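Local atomic coordinates of alpha-L-arabinosidase (Xanthomonas axonopodis pv. citri, PDB entry 6D25), a protein that acts as a GH51 arabinofuranosidase, probably hydrolysing arabinofuranosyl side groups from arabinoxylans, including those with internal di-substitutions. Residues Q149-G154 against P195-N201; M260-M265 against K317-V321. All coordinates share one frame; numbering follows the deposited sequence.

Interaction 1. Residues Q149-G154 against P195-N201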
ATOM      1  N   GLN A 149     -14.438   4.269  27.976  1.00 17.23           N
ATOM      2  CA  GLN A 149     -14.501   4.401  26.519  1.00 17.63           C
ATOM      3  C   GLN A 149     -13.430   3.524  25.863  1.00 16.91           C
ATOM      4  O   GLN A 149     -12.320   3.388  26.381  1.00 17.24           O
ATOM      5  CB  GLN A 149     -14.344   5.865  26.111  1.00 17.88           C
ATOM      6  CG  GLN A 149     -15.554   6.728  26.473  1.00 18.89           C
ATOM      7  CD  GLN A 149     -15.351   8.153  25.993  1.00 20.13           C
ATOM      8  OE1 GLN A 149     -14.279   8.741  26.149  1.00 21.32           O
ATOM      9  NE2 GLN A 149     -16.340   8.696  25.309  1.00 20.69           N
ATOM     10  N   ALA A 150     -13.746   2.985  24.687  1.00 16.24           N
ATOM     11  CA  ALA A 150     -12.808   2.211  23.886  1.00 15.99           C
ATOM     12  C   ALA A 150     -12.023   3.166  22.977  1.00 15.57           C
ATOM     13  O   ALA A 150     -12.618   3.988  22.261  1.00 15.83           O
ATOM     14  CB  ALA A 150     -13.574   1.218  23.039  1.00 16.30           C
ATOM     15  N   TYR A 151     -10.700   3.042  22.988  1.00 15.11           N
ATOM     16  CA  TYR A 151      -9.823   3.661  22.053  1.00 15.19           C
ATOM     17  C   TYR A 151      -9.171   2.525  21.244  1.00 15.23           C
ATOM     18  O   TYR A 151      -8.261   1.852  21.729  1.00 15.06           O
ATOM     19  CB  TYR A 151      -8.853   4.554  22.823  1.00 15.86           C
ATOM     20  CG  TYR A 151      -7.746   5.225  22.038  1.00 16.57           C
ATOM     21  CD1 TYR A 151      -7.625   5.120  20.668  1.00 16.72           C
ATOM     22  CD2 TYR A 151      -6.835   6.022  22.716  1.00 17.69           C
ATOM     23  CE1 TYR A 151      -6.598   5.771  20.002  1.00 17.83           C
ATOM     24  CE2 TYR A 151      -5.804   6.682  22.052  1.00 18.22           C
ATOM     25  CZ  TYR A 151      -5.681   6.556  20.690  1.00 18.66           C
ATOM     26  OH  TYR A 151      -4.655   7.175  20.042  1.00 19.72           O
ATOM     27  N   ILE A 152      -9.670   2.274  20.042  1.00 15.33           N
ATOM     28  CA  ILE A 152      -9.257   1.124  19.249  1.00 15.51           C
ATOM     29  C   ILE A 152      -8.067   1.526  18.394  1.00 15.50           C
ATOM     30  O   ILE A 152      -8.146   2.531  17.716  1.00 15.75           O
ATOM     31  CB  ILE A 152     -10.418   0.632  18.361  1.00 16.20           C
ATOM     32  CG1 ILE A 152     -11.581   0.115  19.199  1.00 16.70           C
ATOM     33  CG2 ILE A 152      -9.932  -0.419  17.345  1.00 16.56           C
ATOM     34  CD1 ILE A 152     -11.251  -1.127  19.983  1.00 16.70           C
ATOM     35  N   ALA A 153      -7.021   0.708  18.384  1.00 15.39           N
ATOM     36  CA  ALA A 153      -5.815   0.921  17.561  1.00 15.75           C
ATOM     37  C   ALA A 153      -5.904   0.029  16.325  1.00 15.42           C
ATOM     38  O   ALA A 153      -5.852  -1.196  16.437  1.00 15.60           O
ATOM     39  CB  ALA A 153      -4.567   0.644  18.349  1.00 16.08           C
ATOM     40  N   GLY A 154      -6.072   0.662  15.161  1.00 15.78           N
ATOM     41  CA  GLY A 154      -6.236  -0.071  13.894  1.00 16.06           C
ATOM     42  C   GLY A 154      -4.918  -0.349  13.178  1.00 16.65           C
ATOM     43  O   GLY A 154      -3.882   0.344  13.362  1.00 17.06           O
ATOM     44  N   PRO A 195     -15.477   5.531  20.305  1.00 17.07           N
ATOM     45  CA  PRO A 195     -15.334   6.971  20.195  1.00 16.62           C
ATOM     46  C   PRO A 195     -13.978   7.436  19.646  1.00 16.04           C
ATOM     47  O   PRO A 195     -13.922   8.540  19.085  1.00 16.25           O
ATOM     48  CB  PRO A 195     -15.544   7.518  21.606  1.00 17.16           C
ATOM     49  CG  PRO A 195     -15.178   6.335  22.482  1.00 17.56           C
ATOM     50  CD  PRO A 195     -15.714   5.135  21.699  1.00 17.47           C
ATOM     51  N   TYR A 196     -12.928   6.624  19.780  1.00 15.73           N
ATOM     52  CA  TYR A 196     -11.595   6.958  19.317  1.00 15.30           C
ATOM     53  C   TYR A 196     -11.034   5.783  18.525  1.00 14.97           C
ATOM     54  O   TYR A 196     -11.140   4.639  18.949  1.00 14.52           O
ATOM     55  CB  TYR A 196     -10.655   7.293  20.478  1.00 15.61           C
ATOM     56  CG  TYR A 196     -11.268   8.166  21.548  1.00 16.01           C
ATOM     57  CD1 TYR A 196     -11.472   9.522  21.350  1.00 17.00           C
ATOM     58  CD2 TYR A 196     -11.657   7.633  22.748  1.00 16.68           C
ATOM     59  CE1 TYR A 196     -12.063  10.325  22.319  1.00 17.95           C
ATOM     60  CE2 TYR A 196     -12.216   8.418  23.741  1.00 17.58           C
ATOM     61  CZ  TYR A 196     -12.438   9.772  23.532  1.00 18.04           C
ATOM     62  OH  TYR A 196     -13.061  10.509  24.507  1.00 17.73           O
ATOM     63  N   PHE A 197     -10.415   6.092  17.407  1.00 14.61           N
ATOM     64  CA  PHE A 197      -9.863   5.070  16.520  1.00 15.22           C
ATOM     65  C   PHE A 197      -8.497   5.559  16.018  1.00 15.27           C
ATOM     66  O   PHE A 197      -8.415   6.608  15.345  1.00 15.52           O
ATOM     67  CB  PHE A 197     -10.799   4.810  15.335  1.00 15.71           C
ATOM     68  CG  PHE A 197     -10.515   3.523  14.614  1.00 16.62           C
ATOM     69  CD1 PHE A 197      -9.451   3.417  13.755  1.00 17.48           C
ATOM     70  CD2 PHE A 197     -11.298   2.406  14.844  1.00 18.27           C
ATOM     71  CE1 PHE A 197      -9.179   2.224  13.093  1.00 18.31           C
ATOM     72  CE2 PHE A 197     -11.025   1.195  14.222  1.00 18.49           C
ATOM     73  CZ  PHE A 197      -9.952   1.104  13.372  1.00 18.34           C
ATOM     74  N   GLY A 198      -7.452   4.845  16.410  1.00 15.31           N
ATOM     75  CA  GLY A 198      -6.066   5.143  15.988  1.00 15.89           C
ATOM     76  C   GLY A 198      -5.770   4.575  14.610  1.00 15.94           C
ATOM     77  O   GLY A 198      -5.946   3.374  14.356  1.00 17.08           O
ATOM     78  N   VAL A 199      -5.334   5.424  13.716  1.00 16.52           N
ATOM     79  CA  VAL A 199      -5.062   5.024  12.333  1.00 17.64           C
ATOM     80  C   VAL A 199      -3.562   4.827  12.163  1.00 19.00           C
ATOM     81  O   VAL A 199      -2.875   5.633  11.512  1.00 19.04           O
ATOM     82  CB  VAL A 199      -5.671   6.007  11.329  1.00 17.65           C
ATOM     83  CG1 VAL A 199      -5.558   5.487   9.918  1.00 17.61           C
ATOM     84  CG2 VAL A 199      -7.128   6.283  11.641  1.00 17.90           C
ATOM     85  N   GLY A 200      -3.089   3.726  12.745  1.00 21.41           N
ATOM     86  CA  GLY A 200      -1.658   3.356  12.739  1.00 21.64           C
ATOM     87  C   GLY A 200      -0.971   3.752  14.014  1.00 22.73           C
ATOM     88  O   GLY A 200      -1.357   4.725  14.650  1.00 24.62           O
ATOM     89  N   ASN A 201       0.028   2.972  14.405  1.00 23.50           N
ATOM     90  CA  ASN A 201       0.760   3.135  15.685  1.00 24.96           C
ATOM     91  C   ASN A 201       2.278   3.118  15.381  1.00 23.48           C
ATOM     92  O   ASN A 201       2.774   2.293  14.690  1.00 24.61           O
ATOM     93  CB  ASN A 201       0.346   2.038  16.660  1.00 27.81           C
ATOM     94  CG  ASN A 201      -1.165   1.841  16.741  1.00 32.16           C
ATOM     95  OD1 ASN A 201      -1.846   2.572  17.505  1.00 38.09           O
ATOM     96  ND2 ASN A 201      -1.740   1.005  15.839  1.00 33.08           N
TER

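Interaction 2. Residues M260-M265 against K317-V321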
ATOM      1  N   MET A 260      -7.807  14.686  10.641  1.00 20.28           N
ATOM      2  CA  MET A 260      -7.579  14.058  11.919  1.00 19.43           C
ATOM      3  C   MET A 260      -8.331  14.831  13.006  1.00 18.88           C
ATOM      4  O   MET A 260      -8.542  16.014  12.887  1.00 18.49           O
ATOM      5  CB  MET A 260      -6.080  14.009  12.239  1.00 19.71           C
ATOM      6  CG  MET A 260      -5.394  15.352  12.164  1.00 20.17           C
ATOM      7  SD  MET A 260      -3.655  15.316  12.629  1.00 20.47           S
ATOM      8  CE  MET A 260      -2.858  14.882  11.077  1.00 21.70           C
ATOM      9  N   ASP A 261      -8.727  14.112  14.042  1.00 17.80           N
ATOM     10  CA  ASP A 261      -9.314  14.703  15.272  1.00 18.07           C
ATOM     11  C   ASP A 261      -8.237  14.822  16.356  1.00 16.99           C
ATOM     12  O   ASP A 261      -8.372  15.622  17.309  1.00 16.50           O
ATOM     13  CB  ASP A 261     -10.514  13.860  15.721  1.00 18.38           C
ATOM     14  CG  ASP A 261     -11.543  13.804  14.614  1.00 19.43           C
ATOM     15  OD1 ASP A 261     -12.111  14.862  14.337  1.00 19.72           O
ATOM     16  OD2 ASP A 261     -11.705  12.717  13.948  1.00 20.52           O
ATOM     17  N   GLY A 262      -7.166  14.057  16.201  1.00 15.89           N
ATOM     18  CA  GLY A 262      -6.057  14.066  17.142  1.00 15.57           C
ATOM     19  C   GLY A 262      -4.775  13.619  16.464  1.00 15.92           C
ATOM     20  O   GLY A 262      -4.820  12.939  15.392  1.00 15.70           O
ATOM     21  N   LEU A 263      -3.644  13.991  17.049  1.00 15.95           N
ATOM     22  CA  LEU A 263      -2.321  13.593  16.586  1.00 16.30           C
ATOM     23  C   LEU A 263      -1.586  12.978  17.781  1.00 17.13           C
ATOM     24  O   LEU A 263      -1.469  13.631  18.801  1.00 16.57           O
ATOM     25  CB  LEU A 263      -1.558  14.803  16.062  1.00 16.93           C
ATOM     26  CG  LEU A 263      -0.144  14.496  15.560  1.00 17.30           C
ATOM     27  CD1 LEU A 263      -0.199  13.683  14.292  1.00 17.19           C
ATOM     28  CD2 LEU A 263       0.637  15.763  15.304  1.00 18.07           C
ATOM     29  N   SER A 264      -1.121  11.737  17.669  1.00 17.46           N
ATOM     30  CA  SER A 264      -0.482  11.088  18.811  1.00 19.33           C
ATOM     31  C   SER A 264       0.986  11.519  18.928  1.00 20.16           C
ATOM     32  O   SER A 264       1.623  11.784  17.954  1.00 23.37           O
ATOM     33  CB  SER A 264      -0.627   9.606  18.762  1.00 19.99           C
ATOM     34  OG  SER A 264       0.109   9.093  17.687  1.00 22.61           O
ATOM     35  N   MET A 265       1.474  11.641  20.132  1.00 19.99           N
ATOM     36  CA  MET A 265       2.890  11.783  20.398  1.00 20.88           C
ATOM     37  C   MET A 265       3.274  10.779  21.492  1.00 19.83           C
ATOM     38  O   MET A 265       2.441  10.399  22.281  1.00 19.38           O
ATOM     39  CB  MET A 265       3.253  13.202  20.825  1.00 22.75           C
ATOM     40  CG  MET A 265       2.686  13.664  22.120  1.00 23.99           C
ATOM     41  SD  MET A 265       3.565  15.209  22.710  1.00 29.54           S
ATOM     42  CE  MET A 265       5.036  14.492  23.437  1.00 28.50           C
ATOM     43  N   LYS A 317      -8.363  22.621  16.755  1.00 23.15           N
ATOM     44  CA  LYS A 317      -9.336  21.580  16.545  1.00 25.30           C
ATOM     45  C   LYS A 317      -8.714  20.194  16.733  1.00 22.38           C
ATOM     46  O   LYS A 317      -9.403  19.267  17.172  1.00 21.26           O
ATOM     47  CB  LYS A 317      -9.963  21.680  15.146  1.00 29.45           C
ATOM     48  CG  LYS A 317     -10.602  23.016  14.841  1.00 35.31           C
ATOM     49  CD  LYS A 317     -12.020  22.984  14.254  1.00 42.30           C
ATOM     50  CE  LYS A 317     -12.653  24.357  14.360  1.00 46.38           C
ATOM     51  NZ  LYS A 317     -12.021  25.299  13.394  1.00 48.94           N
ATOM     52  N   VAL A 318      -7.450  20.035  16.380  1.00 20.07           N
ATOM     53  CA  VAL A 318      -6.782  18.739  16.508  1.00 18.93           C
ATOM     54  C   VAL A 318      -6.169  18.638  17.907  1.00 18.14           C
ATOM     55  O   VAL A 318      -5.293  19.444  18.278  1.00 18.23           O
ATOM     56  CB  VAL A 318      -5.690  18.564  15.440  1.00 18.79           C
ATOM     57  CG1 VAL A 318      -4.975  17.236  15.572  1.00 18.36           C
ATOM     58  CG2 VAL A 318      -6.244  18.763  14.022  1.00 19.71           C
ATOM     59  N   ALA A 319      -6.597  17.641  18.668  1.00 17.16           N
ATOM     60  CA  ALA A 319      -5.991  17.366  19.975  1.00 17.01           C
ATOM     61  C   ALA A 319      -4.571  16.828  19.795  1.00 17.18           C
ATOM     62  O   ALA A 319      -4.304  16.011  18.898  1.00 15.71           O
ATOM     63  CB  ALA A 319      -6.815  16.352  20.735  1.00 17.20           C
ATOM     64  N   LEU A 320      -3.685  17.210  20.708  1.00 16.60           N
ATOM     65  CA  LEU A 320      -2.451  16.486  20.880  1.00 17.09           C
ATOM     66  C   LEU A 320      -2.733  15.383  21.904  1.00 16.57           C
ATOM     67  O   LEU A 320      -3.293  15.623  22.982  1.00 16.28           O
ATOM     68  CB  LEU A 320      -1.347  17.439  21.347  1.00 17.23           C
ATOM     69  CG  LEU A 320       0.054  16.865  21.502  1.00 18.05           C
ATOM     70  CD1 LEU A 320       0.549  16.194  20.220  1.00 18.35           C
ATOM     71  CD2 LEU A 320       0.977  17.995  21.875  1.00 18.44           C
ATOM     72  N   VAL A 321      -2.415  14.163  21.496  1.00 15.47           N
ATOM     73  CA  VAL A 321      -2.790  12.959  22.201  1.00 15.39           C
ATOM     74  C   VAL A 321      -1.482  12.290  22.664  1.00 15.99           C
ATOM     75  O   VAL A 321      -0.717  11.803  21.828  1.00 16.55           O
ATOM     76  CB  VAL A 321      -3.603  12.032  21.290  1.00 15.14           C
ATOM     77  CG1 VAL A 321      -3.906  10.708  21.939  1.00 15.14           C
ATOM     78  CG2 VAL A 321      -4.898  12.715  20.829  1.00 15.91           C
TER

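Interaction 1. Residues Q149-G154 against P195-N201
I152 bridges Y196 and G198 where two neighbouring parallel strands of the (beta/alpha)8 barrel, 149-154 and 196-199, pair up. I152 N gives a hydrogen bond to Y196 O (3.0 Å), and I152 O receives G198 N (2.7 Å) almost straight on; G154 N to G198 O continues the ladder. Inside the barrel, Y151 has CG anti to the backbone N (chi1 175°), which lays CD1 against Y196 CB at 3.7 Å and turns the ring edge to G198 N. On the helix side, F197 CE2 meets I152 CG2 at 3.7 Å, while I152 O lies over one face of the phenyl ring. Where the strands begin, Y196 OH donates to Q149 OE1 (2.7 Å), with the phenol ring and the amide 86° apart, and P195 CB sits over the centre of the Y196 ring. P195 CD presses on A150 O, a buried carbonyl oxygen that has no polar partner.

Further out, helices 136-146 and 161-172 pack on I152, and Y151 OH bonds weakly to D323. N201, probably the Asn of clan GH-A's Asn-Glu pair, bonds through N to D103 OD1 and weakly through OD1 to R95 NH1; N201 OD1 lies 3.4 Å from A153 CB.

Interaction 2. Residues M260-M265 against K317-V321
Four backbone hydrogen bonds join 260-265 to 317-321, whose strands 262-265 and 319-321 run parallel with axes 28° apart: A319 N to D261 O, L263 N to A319 O (2.8 Å), V321 N to L263 O, and M265 N to V321 O (2.8 Å). The A319 carbonyl points nearly straight at L263 N, whereas A319 N meets D261 O well off that carbonyl's plane. Short CA-H...O contacts reinforce the ladder, one of them from S264 CA to V321 O at 3.1 Å.

On the side of L263 and L320 the side-chain packing is apolar; L320 CD1 also rests on the carbonyl oxygen of L263 (CD1 to O 3.6 Å). L320 CD1 touches M265 CG (3.8 Å) as well, and M265 brings its sulfur round beside both methyls of L320: CG stands between the backbone N and the carbonyl carbon (chi1 65°), and the chain then bends at the thioether. At the other end V318 CG1 lies against G262 CA (3.7 Å) and M260 SD (3.8 Å), beside the start of strand 262-265.

The two strands are consecutive in the (beta/alpha)8 barrel, joined by a beta-alpha-beta crossover through helix 285-312. That helix lies on the outer side, where M309 meets V318 and L320, and M298 meets M265; helix 246-256 covers M260 and L263.

S264, A319 and V321 turn their side chains to the barrel interior, and G262 lies among them without one; V321 CG2 comes to 4.1 Å from G262 CA. S264 OG is hydrogen-bonded to G240 N, just past the end of strand 235-238, and weakly to A238 O on that strand. The CB of D261 is directed away from 317-321, and its OD2 receives K236 N.

Both contacts belong to one eight-stranded parallel barrel, with their centres about 12 Å apart. Interaction 1 comes first along the chain, pairing the third and fourth strands; interaction 2 follows, pairing the sixth and seventh. Strand 235-238 lies between them, so that 196-199 and 262-269 each flank it. The two contacts also meet inside the barrel, where Y151 OH packs against V321 CG1 at 4.1 Å. In clan GH-A, to which GH51 belongs, the acid/base glutamate follows the fourth strand and the nucleophile ends the seventh. Interaction 1 thus lies at the strand that probably leads to the acid/base, and interaction 2 at the one that probably leads to the nucleophile.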